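PDB 4QMK: type III secretion system effector protein ExoU from Pseudomonas fluorescens, which probably acts as a patatin-like phospholipase injected through a type III secretion system and directed to the plasma membrane by a phosphoinositide-binding domain. Local coordinates for residues T213-A216 with E217-A221; Q194-L197 with A198-G202; R235-P238 with A239-Q242; P266-D269 with I270-A274. One frame throughout, in Å; residues are numbered along the deposited sequence.

Contact 1. Residues T213-A216 with E217-A221; sequences TAIA and ERLSA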
loop_
_atom_site.group_PDB
_atom_site.type_symbol
_atom_site.label_atom_id
_atom_site.label_comp_id
_atom_site.label_asym_id
_atom_site.label_seq_id
_atom_site.Cartn_x
_atom_site.Cartn_y
_atom_site.Cartn_z
ATOM N N THR A 213 -1.208 -14.704 15.674
ATOM C CA THR A 213 0.131 -15.037 16.085
ATOM C C THR A 213 1.136 -14.224 15.239
ATOM O O THR A 213 2.143 -13.738 15.756
ATOM C CB THR A 213 0.378 -16.565 16.055
ATOM O OG1 THR A 213 0.173 -17.051 14.730
ATOM C CG2 THR A 213 -0.594 -17.293 16.993
ATOM N N ALA A 214 0.826 -14.010 13.964
ATOM C CA ALA A 214 1.705 -13.205 13.088
ATOM C C ALA A 214 1.757 -11.735 13.518
ATOM O O ALA A 214 2.792 -11.083 13.366
ATOM C CB ALA A 214 1.276 -13.320 11.627
ATOM N N ILE A 215 0.647 -11.197 14.031
ATOM C CA ILE A 215 0.669 -9.820 14.572
ATOM C C ILE A 215 1.596 -9.823 15.799
ATOM O O ILE A 215 2.421 -8.943 15.964
ATOM C CB ILE A 215 -0.711 -9.313 15.063
ATOM C CG1 ILE A 215 -1.822 -9.470 14.017
ATOM C CG2 ILE A 215 -0.609 -7.871 15.509
ATOM C CD1 ILE A 215 -1.545 -8.813 12.703
ATOM N N ALA A 216 1.446 -10.845 16.641
ATOM C CA ALA A 216 2.243 -11.002 17.863
ATOM C C ALA A 216 3.734 -11.003 17.594
ATOM O O ALA A 216 4.517 -10.382 18.333
ATOM C CB ALA A 216 1.854 -12.284 18.564
ATOM N N GLU A 217 4.131 -11.697 16.537
ATOM C CA GLU A 217 5.547 -11.771 16.181
ATOM C C GLU A 217 6.049 -10.412 15.757
ATOM O O GLU A 217 7.032 -9.897 16.290
ATOM C CB GLU A 217 5.771 -12.783 15.047
ATOM C CG GLU A 217 5.492 -14.228 15.435
ATOM C CD GLU A 217 6.425 -14.743 16.528
ATOM O OE1 GLU A 217 7.440 -14.072 16.831
ATOM O OE2 GLU A 217 6.150 -15.828 17.079
ATOM N N ARG A 218 5.338 -9.833 14.799
ATOM C CA ARG A 218 5.682 -8.533 14.253
ATOM C C ARG A 218 5.843 -7.500 15.362
ATOM O O ARG A 218 6.747 -6.677 15.320
ATOM C CB ARG A 218 4.632 -8.094 13.228
ATOM C CG ARG A 218 5.157 -7.062 12.241
ATOM C CD ARG A 218 4.111 -6.641 11.208
ATOM N NE ARG A 218 2.929 -6.030 11.840
ATOM C CZ ARG A 218 2.899 -4.811 12.385
ATOM N NH1 ARG A 218 3.984 -4.035 12.406
ATOM N NH2 ARG A 218 1.785 -4.374 12.939
ATOM N N LEU A 219 4.987 -7.567 16.369
ATOM C CA LEU A 219 5.030 -6.604 17.467
ATOM C C LEU A 219 6.169 -6.846 18.458
ATOM O O LEU A 219 6.771 -5.899 18.956
ATOM C CB LEU A 219 3.687 -6.579 18.197
ATOM C CG LEU A 219 2.505 -6.025 17.371
ATOM C CD1 LEU A 219 1.195 -6.218 18.108
ATOM C CD2 LEU A 219 2.705 -4.568 17.018
ATOM N N SER A 220 6.460 -8.126 18.719
ATOM C CA SER A 220 7.537 -8.526 19.638
ATOM C C SER A 220 8.847 -7.911 19.211
ATOM O O SER A 220 9.524 -7.269 20.015
ATOM C CB SER A 220 7.678 -10.031 19.686
ATOM O OG SER A 220 6.468 -10.604 20.100
ATOM N N ALA A 221 9.194 -8.096 17.942
ATOM C CA ALA A 221 10.403 -7.505 17.379
ATOM C C ALA A 221 10.514 -6.035 17.777
ATOM O O ALA A 221 11.524 -5.586 18.337
ATOM C CB ALA A 221 10.387 -7.628 15.869
#
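Leu-219 packs beside Ile-215, one helical turn earlier, and the two side chains run in the same direction. Traced outward, Leu-219 CB lies 3.5 Å from Ile-215 O, the same carbonyl oxygen that accepts the backbone N-H of Leu-219. With CG anti to its own carbonyl carbon (chi1 -67°), the chain folds back over the preceding turn, bringing CG to 3.2 Å from Ile-215 O. At the tip, CD1 meets the CG2 branch of Ile-215 at 3.6 Å, a plain methyl-to-methyl contact that suits two branched aliphatic residues on one helix face.

Ser-220 works differently. Its OG donates to Ala-216 O at 2.6 Å, while its backbone N donates to the same oxygen at 3.0 Å. The two donors arrive from opposite faces of the carbonyl plane, and a short hydroxyl side chain is well suited to reaching back to the carbonyl four residues earlier.

Glu-217 CG passes 3.4 Å from Thr-213 O; the chain then bends at chi2, and OE1 is hydrogen-bonded to Ser-496 OG of the second subunit. Arg-218 sends its guanidinium group to Asp-229 in a salt bridge and to Gly-224 O. One flank of helix 210-221 faces solvent and the second subunit, while on helix 183-201 Ala-216 packs against Ile-200, and the buried Leu-219 against Arg-193 and Ile-196.

Contact 2. Residues Q194-L197 with A198-G202; sequences QSIL and AHIAG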
loop_
_atom_site.group_PDB
_atom_site.type_symbol
_atom_site.label_atom_id
_atom_site.label_comp_id
_atom_site.label_asym_id
_atom_site.label_seq_id
_atom_site.Cartn_x
_atom_site.Cartn_y
_atom_site.Cartn_z
ATOM N N GLN A 194 2.486 -3.453 24.524
ATOM C CA GLN A 194 2.469 -4.202 25.772
ATOM C C GLN A 194 1.071 -4.717 26.025
ATOM O O GLN A 194 0.856 -5.931 26.103
ATOM C CB GLN A 194 3.020 -3.322 26.881
ATOM C CG GLN A 194 2.581 -3.578 28.308
ATOM C CD GLN A 194 3.366 -2.692 29.272
ATOM O OE1 GLN A 194 3.913 -1.645 28.885
ATOM N NE2 GLN A 194 3.443 -3.114 30.527
ATOM N N SER A 195 0.113 -3.793 26.027
ATOM C CA SER A 195 -1.306 -4.121 26.226
ATOM C C SER A 195 -1.790 -5.194 25.285
ATOM O O SER A 195 -2.379 -6.168 25.725
ATOM C CB SER A 195 -2.146 -2.885 26.035
ATOM O OG SER A 195 -3.503 -3.230 25.965
ATOM N N ILE A 196 -1.502 -5.040 23.998
ATOM C CA ILE A 196 -1.930 -6.018 22.999
ATOM C C ILE A 196 -1.303 -7.390 23.207
ATOM O O ILE A 196 -1.982 -8.419 23.164
ATOM C CB ILE A 196 -1.579 -5.552 21.591
ATOM C CG1 ILE A 196 -2.558 -4.491 21.134
ATOM C CG2 ILE A 196 -1.634 -6.708 20.610
ATOM C CD1 ILE A 196 -2.162 -3.806 19.845
ATOM N N LEU A 197 0.005 -7.419 23.434
ATOM C CA LEU A 197 0.689 -8.692 23.655
ATOM C C LEU A 197 0.086 -9.434 24.839
ATOM O O LEU A 197 -0.233 -10.624 24.733
ATOM C CB LEU A 197 2.188 -8.488 23.842
ATOM C CG LEU A 197 2.898 -8.053 22.563
ATOM C CD1 LEU A 197 4.386 -7.848 22.779
ATOM C CD2 LEU A 197 2.684 -9.023 21.423
ATOM N N ALA A 198 -0.064 -8.730 25.958
ATOM C CA ALA A 198 -0.667 -9.306 27.146
ATOM C C ALA A 198 -1.995 -9.959 26.750
ATOM O O ALA A 198 -2.232 -11.124 27.041
ATOM C CB ALA A 198 -0.880 -8.232 28.208
ATOM N N HIS A 199 -2.847 -9.219 26.056
ATOM C CA HIS A 199 -4.146 -9.760 25.668
ATOM C C HIS A 199 -3.988 -10.969 24.772
ATOM O O HIS A 199 -4.615 -11.982 24.995
ATOM C CB HIS A 199 -5.049 -8.696 25.016
ATOM C CG HIS A 199 -5.637 -7.719 25.993
ATOM N ND1 HIS A 199 -6.786 -7.977 26.705
ATOM C CD2 HIS A 199 -5.228 -6.487 26.388
ATOM C CE1 HIS A 199 -7.059 -6.957 27.503
ATOM N NE2 HIS A 199 -6.123 -6.040 27.334
ATOM N N ILE A 200 -3.127 -10.879 23.772
ATOM C CA ILE A 200 -2.905 -12.028 22.898
ATOM C C ILE A 200 -2.502 -13.230 23.738
ATOM O O ILE A 200 -3.038 -14.326 23.527
ATOM C CB ILE A 200 -1.843 -11.750 21.826
ATOM C CG1 ILE A 200 -2.378 -10.708 20.848
ATOM C CG2 ILE A 200 -1.498 -13.015 21.053
ATOM C CD1 ILE A 200 -1.366 -10.221 19.825
ATOM N N ALA A 201 -1.594 -13.021 24.710
ATOM C CA ALA A 201 -1.120 -14.116 25.579
ATOM C C ALA A 201 -2.241 -14.759 26.404
ATOM O O ALA A 201 -2.203 -15.960 26.691
ATOM C CB ALA A 201 0.004 -13.633 26.490
ATOM N N GLY A 202 -3.244 -13.968 26.777
ATOM C CA GLY A 202 -4.360 -14.482 27.554
ATOM C C GLY A 202 -5.249 -15.432 26.776
ATOM O O GLY A 202 -6.108 -16.080 27.353
#
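Ile-196 and Ile-200 form the apolar part of this helical turn. They lie side by side and point the same way, with CG2 of Ile-196 3.6 Å from CD1 of Ile-200. The CG1 branch of Ile-200, anti to its carbonyl carbon (chi1 -68°), leans back over the previous turn and comes within 3.3 Å of Ile-196 O. Two beta-branched residues four positions apart put their aliphatic side chains in line along one buried face; Ile-196 packs on Ala-225 and Ile-200 on Ile-237.

The backbone bonds are those of a regular alpha-helix. Ala-198 N donates to Gln-194 O at 2.9 Å with an almost straight N-H...O angle of 178°, and Ile-200 N reaches Ile-196 O at 2.8 Å. Ala-201 N continues the series on Leu-197 O. Ala-198 and Ala-201 themselves are exposed.

The third kind of contact involves a ring. His-199 turns its edge to Ser-195: CD2 approaches Ser-195 O to 2.9 Å, with the oxygen near the plane of the imidazole, and lies 3.7 Å from Ser-195 OG. The same carbonyl oxygen takes the backbone N-H of His-199. The polar tips are held by other partners, OG of Ser-195 by Ser-115 O and NE2 of His-199 by Gly-116 O.

Since NE2 is bonded to a carbonyl oxygen, it most likely carries a proton. The polarised C-H at CD2 would then be mildly attracted to Ser-195 O, and the serine-histidine pair ties one flank of the helix to residues 115 and 116 while the isoleucines pack against apolar neighbours.

Contact 3. Residues R235-P238 with A239-Q242; sequences RHIP and AIKQ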
loop_
_atom_site.group_PDB
_atom_site.type_symbol
_atom_site.label_atom_id
_atom_site.label_comp_id
_atom_site.label_asym_id
_atom_site.label_seq_id
_atom_site.Cartn_x
_atom_site.Cartn_y
_atom_site.Cartn_z
ATOM N N ARG A 235 -11.722 -9.143 16.063
ATOM C CA ARG A 235 -12.577 -10.285 15.726
ATOM C C ARG A 235 -12.416 -11.446 16.704
ATOM O O ARG A 235 -13.338 -12.220 16.863
ATOM C CB ARG A 235 -12.257 -10.837 14.334
ATOM C CG ARG A 235 -12.440 -9.889 13.167
ATOM C CD ARG A 235 -11.752 -10.581 12.005
ATOM N NE ARG A 235 -11.277 -9.683 10.968
ATOM C CZ ARG A 235 -10.259 -9.965 10.150
ATOM N NH1 ARG A 235 -9.594 -11.116 10.266
ATOM N NH2 ARG A 235 -9.884 -9.074 9.230
ATOM N N HIS A 236 -11.241 -11.588 17.306
ATOM C CA HIS A 236 -10.953 -12.731 18.170
ATOM C C HIS A 236 -10.774 -12.387 19.624
ATOM O O HIS A 236 -10.734 -13.290 20.459
ATOM C CB HIS A 236 -9.676 -13.464 17.684
ATOM C CG HIS A 236 -9.687 -13.778 16.214
ATOM N ND1 HIS A 236 -10.286 -14.908 15.701
ATOM C CD2 HIS A 236 -9.213 -13.087 15.146
ATOM C CE1 HIS A 236 -10.178 -14.901 14.384
ATOM N NE2 HIS A 236 -9.532 -13.810 14.019
ATOM N N ILE A 237 -10.588 -11.094 19.913
ATOM C CA ILE A 237 -10.328 -10.595 21.271
ATOM C C ILE A 237 -11.232 -9.384 21.503
ATOM O O ILE A 237 -10.956 -8.283 21.003
ATOM C CB ILE A 237 -8.855 -10.178 21.456
ATOM C CG1 ILE A 237 -7.942 -11.306 20.992
ATOM C CG2 ILE A 237 -8.568 -9.841 22.913
ATOM C CD1 ILE A 237 -6.468 -10.990 21.064
ATOM N N PRO A 238 -12.330 -9.591 22.241
ATOM C CA PRO A 238 -13.295 -8.553 22.528
ATOM C C PRO A 238 -12.737 -7.311 23.209
ATOM O O PRO A 238 -13.288 -6.250 23.005
ATOM C CB PRO A 238 -14.293 -9.241 23.446
ATOM C CG PRO A 238 -14.146 -10.691 23.154
ATOM C CD PRO A 238 -12.708 -10.883 22.838
ATOM N N ALA A 239 -11.657 -7.416 23.985
ATOM C CA ALA A 239 -11.099 -6.248 24.652
ATOM C C ALA A 239 -10.374 -5.267 23.686
ATOM O O ALA A 239 -10.226 -4.101 24.006
ATOM C CB ALA A 239 -10.144 -6.673 25.758
ATOM N N ILE A 240 -9.890 -5.762 22.549
ATOM C CA ILE A 240 -9.246 -4.928 21.558
ATOM C C ILE A 240 -10.328 -4.393 20.586
ATOM O O ILE A 240 -11.185 -5.142 20.113
ATOM C CB ILE A 240 -8.240 -5.697 20.709
ATOM C CG1 ILE A 240 -7.300 -6.576 21.542
ATOM C CG2 ILE A 240 -7.427 -4.719 19.884
ATOM C CD1 ILE A 240 -6.481 -5.821 22.558
ATOM N N LYS A 241 -10.252 -3.109 20.271
ATOM C CA LYS A 241 -11.283 -2.451 19.503
ATOM C C LYS A 241 -10.801 -1.900 18.181
ATOM O O LYS A 241 -9.662 -1.525 18.041
ATOM C CB LYS A 241 -11.755 -1.266 20.301
ATOM C CG LYS A 241 -12.707 -1.581 21.423
ATOM C CD LYS A 241 -12.091 -2.107 22.689
ATOM C CE LYS A 241 -13.145 -2.351 23.771
ATOM N NZ LYS A 241 -14.151 -3.404 23.438
ATOM N N GLN A 242 -11.672 -1.772 17.214
ATOM C CA GLN A 242 -11.238 -1.072 16.003
ATOM C C GLN A 242 -11.057 0.375 16.372
ATOM O O GLN A 242 -11.618 0.835 17.380
ATOM C CB GLN A 242 -12.243 -1.186 14.896
ATOM C CG GLN A 242 -12.536 -2.606 14.511
ATOM C CD GLN A 242 -13.651 -2.665 13.530
ATOM O OE1 GLN A 242 -13.711 -1.885 12.588
ATOM N NE2 GLN A 242 -14.570 -3.544 13.769
#
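Ile-237 and Ile-240 stand side by side and point the same way, brought together by a type I beta turn that begins at the first and ends at the second. The CG2 branch of Ile-237 touches CG1 of Ile-240 at 3.8 Å. Both residues hold CG1 anti to their carbonyl carbons (chi1 -51° and -47°). They are buried, Ile-237 against Met-203 and Ile-240 against Leu-230 and Leu-233.

The turn is closed by Ile-240 N, which donates to Ile-237 O at 3.1 Å from well above the carbonyl plane. Pro-238 occupies the second position of the turn, where its ring fixes phi near the value required; Ala-239 follows as a small residue and rests on His-199.

Lys-241 starts away from the turn but, bent at chi2 and chi4, curls back until NZ reaches Pro-238 O at 3.0 Å. Here the donor lies in the carbonyl plane. The same ammonium group donates to Val-97 O, with weaker bonds to Leu-94 O and Lys-95 O.

A buried lysine surrounded by carbonyl oxygens in this way probably keeps its charge, the group of backbone dipoles standing in for solvent and fastening the turn to the segment around residues 94 to 97.

Contact 4. Residues P266-D269 with I270-A274; sequences PDMD and IGRAA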
loop_
_atom_site.group_PDB
_atom_site.type_symbol
_atom_site.label_atom_id
_atom_site.label_comp_id
_atom_site.label_asym_id
_atom_site.label_seq_id
_atom_site.Cartn_x
_atom_site.Cartn_y
_atom_site.Cartn_z
ATOM N N PRO A 266 -5.025 1.228 6.374
ATOM C CA PRO A 266 -4.882 -0.009 7.085
ATOM C C PRO A 266 -3.502 -0.251 7.657
ATOM O O PRO A 266 -3.386 -0.691 8.811
ATOM C CB PRO A 266 -5.203 -1.063 6.034
ATOM C CG PRO A 266 -4.957 -0.417 4.717
ATOM C CD PRO A 266 -5.356 1.007 4.947
ATOM N N ASP A 267 -2.459 0.009 6.875
ATOM C CA ASP A 267 -1.110 -0.307 7.307
ATOM C C ASP A 267 -0.412 0.833 8.063
ATOM O O ASP A 267 0.794 0.817 8.245
ATOM C CB ASP A 267 -0.283 -0.733 6.102
ATOM C CG ASP A 267 -0.872 -1.963 5.377
ATOM O OD1 ASP A 267 -1.497 -2.857 6.032
ATOM O OD2 ASP A 267 -0.681 -2.029 4.131
ATOM N N MET A 268 -1.152 1.818 8.513
ATOM C CA MET A 268 -0.514 2.906 9.206
ATOM C C MET A 268 -0.415 2.678 10.685
ATOM O O MET A 268 -1.336 2.159 11.288
ATOM C CB MET A 268 -1.274 4.201 9.022
ATOM C CG MET A 268 -0.385 5.361 9.407
ATOM S SD MET A 268 -1.273 6.840 9.356
ATOM C CE MET A 268 0.052 8.046 9.443
ATOM N N ASP A 269 0.694 3.137 11.252
ATOM C CA ASP A 269 0.980 3.046 12.651
ATOM C C ASP A 269 0.029 3.951 13.363
ATOM O O ASP A 269 -0.168 5.104 12.947
ATOM C CB ASP A 269 2.415 3.525 12.889
ATOM C CG ASP A 269 2.848 3.360 14.316
ATOM O OD1 ASP A 269 3.246 2.244 14.697
ATOM O OD2 ASP A 269 2.812 4.352 15.070
ATOM N N ILE A 270 -0.577 3.454 14.435
ATOM C CA ILE A 270 -1.586 4.245 15.154
ATOM C C ILE A 270 -1.001 5.398 15.932
ATOM O O ILE A 270 -1.645 6.440 16.090
ATOM C CB ILE A 270 -2.503 3.379 16.024
ATOM C CG1 ILE A 270 -1.766 2.720 17.175
ATOM C CG2 ILE A 270 -3.112 2.256 15.175
ATOM C CD1 ILE A 270 -2.679 1.850 18.032
ATOM N N GLY A 271 0.228 5.230 16.407
ATOM C CA GLY A 271 0.897 6.274 17.185
ATOM C C GLY A 271 1.140 7.491 16.340
ATOM O O GLY A 271 0.816 8.622 16.726
ATOM N N ARG A 272 1.671 7.233 15.162
ATOM C CA ARG A 272 1.950 8.274 14.192
ATOM C C ARG A 272 0.626 8.974 13.810
ATOM O O ARG A 272 0.584 10.211 13.734
ATOM C CB ARG A 272 2.693 7.639 13.002
ATOM C CG ARG A 272 3.090 8.526 11.824
ATOM C CD ARG A 272 3.665 9.879 12.207
ATOM N NE ARG A 272 4.953 9.781 12.869
ATOM C CZ ARG A 272 6.136 9.793 12.265
ATOM N NH1 ARG A 272 6.256 9.888 10.953
ATOM N NH2 ARG A 272 7.214 9.701 13.012
ATOM N N ALA A 273 -0.456 8.195 13.624
ATOM C CA ALA A 273 -1.762 8.734 13.273
ATOM C C ALA A 273 -2.253 9.695 14.314
ATOM O O ALA A 273 -2.872 10.723 13.986
ATOM C CB ALA A 273 -2.782 7.620 13.169
ATOM N N ALA A 274 -2.052 9.306 15.572
ATOM C CA ALA A 274 -2.496 10.083 16.718
ATOM C C ALA A 274 -1.680 11.355 16.880
ATOM O O ALA A 274 -2.201 12.384 17.306
ATOM C CB ALA A 274 -2.374 9.249 17.989
#
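With CG anti to the backbone N (chi1 -175°), Asp-269 swings its carboxylate over the first turn of the helix that starts at Ile-270, and a chi2 of 82° sets OD2 facing the first-turn N-H groups. As the N-cap, its OD2 accepts from Arg-272 N at 3.1 Å through the anti lone pair, and more weakly from Gly-271 N at 3.0 Å. The backbone takes over from there, Ala-273 N donating to Asp-269 O at 3.2 Å. Aspartate suits the place because its short side chain can satisfy amides that have no preceding turn to bond to.

Met-268, just before the cap, runs out beside the first turn. Its straight chain crosses that of Arg-272 at about a right angle, CE resting 3.9 Å from Arg-272 CG, while the small methyl CB of Ala-273 lies 4.2 Å from SD. The methionine side chain also packs on Phe-227 and Phe-260.

Arg-272 then bends at chi2 and chi3 toward Leu-174 O and its salt-bridge partner Glu-185. Asp-269 OD2 also pairs with Arg-189. The carboxylate, facing both a helix N-terminus and the Arg-189 guanidinium, is probably stabilised as the anion, and the bridges to Glu-185 and Arg-189 bind the helix start to helix 183-201.

How the contacts relate
Contact 1 is a surface contact, contact 2 is partly buried, and contacts 3 and 4 are buried. Contacts 1 and 2 belong to consecutive helices that pack together, Leu-219 CD1 lying 3.8 Å from Ile-196 CG2. Contact 2 also touches contact 3, where His-199 CE1 meets Ala-239 CB at 3.6 Å, so helix 183-201 touches both contact 1 and contact 3. Contact 4 touches none of the others, but its ion pairs lead back to the same helix. The chemistry follows the place: contact 1 directs charged ends outward, contact 2 combines isoleucine packing with serine and histidine bonds to residues 115 and 116, contact 3 buries a lysine, and contact 4 caps a helix N-terminus with a carboxylate.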